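Local structure of peptidoglycan D,D-transpeptidase FtsI (Yersinia pestis, 6SYN) at residues A[200-205]-A[475-480]. The protein probably cross-links peptidoglycan in the periplasm as a class B penicillin-binding protein, a D,D-transpeptidase that beta-lactam antibiotics inhibit. Numbering follows the deposited sequence.
Sequences NKAESG and VVINDP
Ser204 and Asn478 pair backbone to backbone where strand 204-211 begins and 471-478 ends, illustrating how two inner strands of a sheet are joined; the chains stay side by side to Pro480. Asn478 N gives a hydrogen bond of 2.8 Å to Ser204 O, its donor tilted 33° from the carbonyl plane. In return Ser204 N reaches Asn478 O at 3.3 Å, nearly straight and on a lone pair; Glu203 N approaches the same oxygen at 2.9 Å, but bent and weak. Two residues thus face one, a classic beta bulge. Gly205 faces Ile477 in a non-hydrogen-bonded pair, its CA making a CA-H...O contact of 3.2 Å with Val476 O. On the face of Ile477 the packing is close: the CG2 branch, anti to the backbone N, meets the methyl of Ala202, and Val490 of helix 487-490 covers it. Both strands belong to the five-stranded antiparallel sheet of the transpeptidase domain, the fold shared with beta-lactamases. Just upstream, helix 183-199 ends in a Schellman motif with Lys201 at positive phi; here Pro480 CB rests 4.0 Å from Asn200 CB. The other face is polar but still buried. Asn478 ND2 makes a weak 3.4 Å bond to Ser204 OG, while its OD1 is taken by Lys445. The extended Glu203 side chain runs past the ND2 end of the amide, on the looser solvent side, its carboxylate plane turned 61° from the amide. Glu203 OE1 comes 4.2 Å from Asp479 OD2, a like-charge approach probably eased by Arg455, salt-bridged to Asp479 OD2, and by Arg242, a long, weak partner of Glu203; Gln481 holds Asp479 OD1.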
loop_
_atom_site.group_PDB
_atom_site.type_symbol
_atom_site.label_atom_id
_atom_site.label_comp_id
_atom_site.label_asym_id
_atom_site.label_seq_id
_atom_site.Cartn_x
_atom_site.Cartn_y
_atom_site.Cartn_z
ATOM N N ASN A 200 6.616 4.488 -15.305
ATOM C CA ASN A 200 5.444 3.887 -15.998
ATOM C C ASN A 200 4.297 4.897 -16.105
ATOM O O ASN A 200 3.208 4.492 -16.573
ATOM C CB ASN A 200 4.981 2.620 -15.277
ATOM C CG ASN A 200 5.947 1.472 -15.454
ATOM O OD1 ASN A 200 6.001 0.870 -16.523
ATOM N ND2 ASN A 200 6.710 1.169 -14.415
ATOM N N LYS A 201 4.529 6.151 -15.696
ATOM C CA LYS A 201 3.546 7.265 -15.783
ATOM C C LYS A 201 2.193 6.751 -15.288
ATOM O O LYS A 201 1.179 6.944 -15.982
ATOM C CB LYS A 201 3.503 7.807 -17.214
ATOM C CG LYS A 201 4.862 8.220 -17.766
ATOM C CD LYS A 201 4.795 9.100 -18.997
ATOM C CE LYS A 201 3.902 8.551 -20.088
ATOM N NZ LYS A 201 4.239 9.132 -21.408
ATOM N N ALA A 202 2.215 6.094 -14.129
ATOM C CA ALA A 202 1.059 5.448 -13.474
ATOM C C ALA A 202 0.272 6.496 -12.683
ATOM O O ALA A 202 0.879 7.483 -12.237
ATOM C CB ALA A 202 1.542 4.327 -12.585
ATOM N N GLU A 203 -1.036 6.287 -12.542
ATOM C CA GLU A 203 -1.928 7.111 -11.685
ATOM C C GLU A 203 -1.432 7.020 -10.239
ATOM O O GLU A 203 -1.357 8.064 -9.569
ATOM C CB GLU A 203 -3.377 6.634 -11.796
ATOM C CG GLU A 203 -4.370 7.572 -11.139
ATOM C CD GLU A 203 -5.807 7.081 -11.162
ATOM O OE1 GLU A 203 -6.193 6.425 -12.149
ATOM O OE2 GLU A 203 -6.536 7.347 -10.185
ATOM N N SER A 204 -1.106 5.806 -9.793
ATOM C CA SER A 204 -0.598 5.531 -8.431
ATOM C C SER A 204 0.029 4.136 -8.387
ATOM O O SER A 204 -0.027 3.404 -9.394
ATOM C CB SER A 204 -1.695 5.693 -7.393
ATOM O OG SER A 204 -2.376 4.473 -7.142
ATOM N N GLY A 205 0.635 3.817 -7.252
ATOM C CA GLY A 205 1.078 2.461 -6.895
ATOM C C GLY A 205 0.965 2.286 -5.400
ATOM O O GLY A 205 0.824 3.308 -4.702
ATOM N N VAL A 475 2.661 -5.774 -4.685
ATOM C CA VAL A 475 2.946 -4.556 -5.497
ATOM C C VAL A 475 1.850 -4.463 -6.568
ATOM O O VAL A 475 1.683 -5.442 -7.329
ATOM C CB VAL A 475 4.365 -4.624 -6.099
ATOM C CG1 VAL A 475 4.708 -3.402 -6.937
ATOM C CG2 VAL A 475 5.413 -4.833 -5.021
ATOM N N VAL A 476 1.096 -3.358 -6.569
ATOM C CA VAL A 476 0.078 -3.005 -7.605
ATOM C C VAL A 476 0.444 -1.623 -8.165
ATOM O O VAL A 476 0.574 -0.681 -7.364
ATOM C CB VAL A 476 -1.363 -3.043 -7.046
ATOM C CG1 VAL A 476 -1.566 -2.117 -5.853
ATOM C CG2 VAL A 476 -2.402 -2.746 -8.119
ATOM N N ILE A 477 0.657 -1.526 -9.481
ATOM C CA ILE A 477 0.775 -0.237 -10.227
ATOM C C ILE A 477 -0.584 0.022 -10.878
ATOM O O ILE A 477 -1.010 -0.793 -11.721
ATOM C CB ILE A 477 1.899 -0.250 -11.286
ATOM C CG1 ILE A 477 3.253 -0.685 -10.715
ATOM C CG2 ILE A 477 1.988 1.101 -11.982
ATOM C CD1 ILE A 477 3.850 0.268 -9.708
ATOM N N ASN A 478 -1.225 1.125 -10.499
ATOM C CA ASN A 478 -2.578 1.498 -10.975
ATOM C C ASN A 478 -2.415 2.419 -12.191
ATOM O O ASN A 478 -1.874 3.534 -12.024
ATOM C CB ASN A 478 -3.401 2.056 -9.811
ATOM C CG ASN A 478 -4.570 2.911 -10.246
ATOM O OD1 ASN A 478 -5.404 2.477 -11.039
ATOM N ND2 ASN A 478 -4.639 4.123 -9.716
ATOM N N ASP A 479 -2.801 1.902 -13.367
ATOM C CA ASP A 479 -2.945 2.592 -14.681
ATOM C C ASP A 479 -1.594 3.025 -15.251
ATOM O O ASP A 479 -1.404 4.201 -15.566
ATOM C CB ASP A 479 -3.929 3.762 -14.602
ATOM C CG ASP A 479 -4.422 4.223 -15.965
ATOM O OD1 ASP A 479 -4.166 3.518 -16.955
ATOM O OD2 ASP A 479 -5.056 5.280 -16.026
ATOM N N PRO A 480 -0.653 2.079 -15.487
ATOM C CA PRO A 480 0.581 2.375 -16.215
ATOM C C PRO A 480 0.280 2.792 -17.663
ATOM O O PRO A 480 -0.412 2.056 -18.335
ATOM C CB PRO A 480 1.389 1.068 -16.161
ATOM C CG PRO A 480 0.370 -0.011 -15.859
ATOM C CD PRO A 480 -0.730 0.672 -15.072
#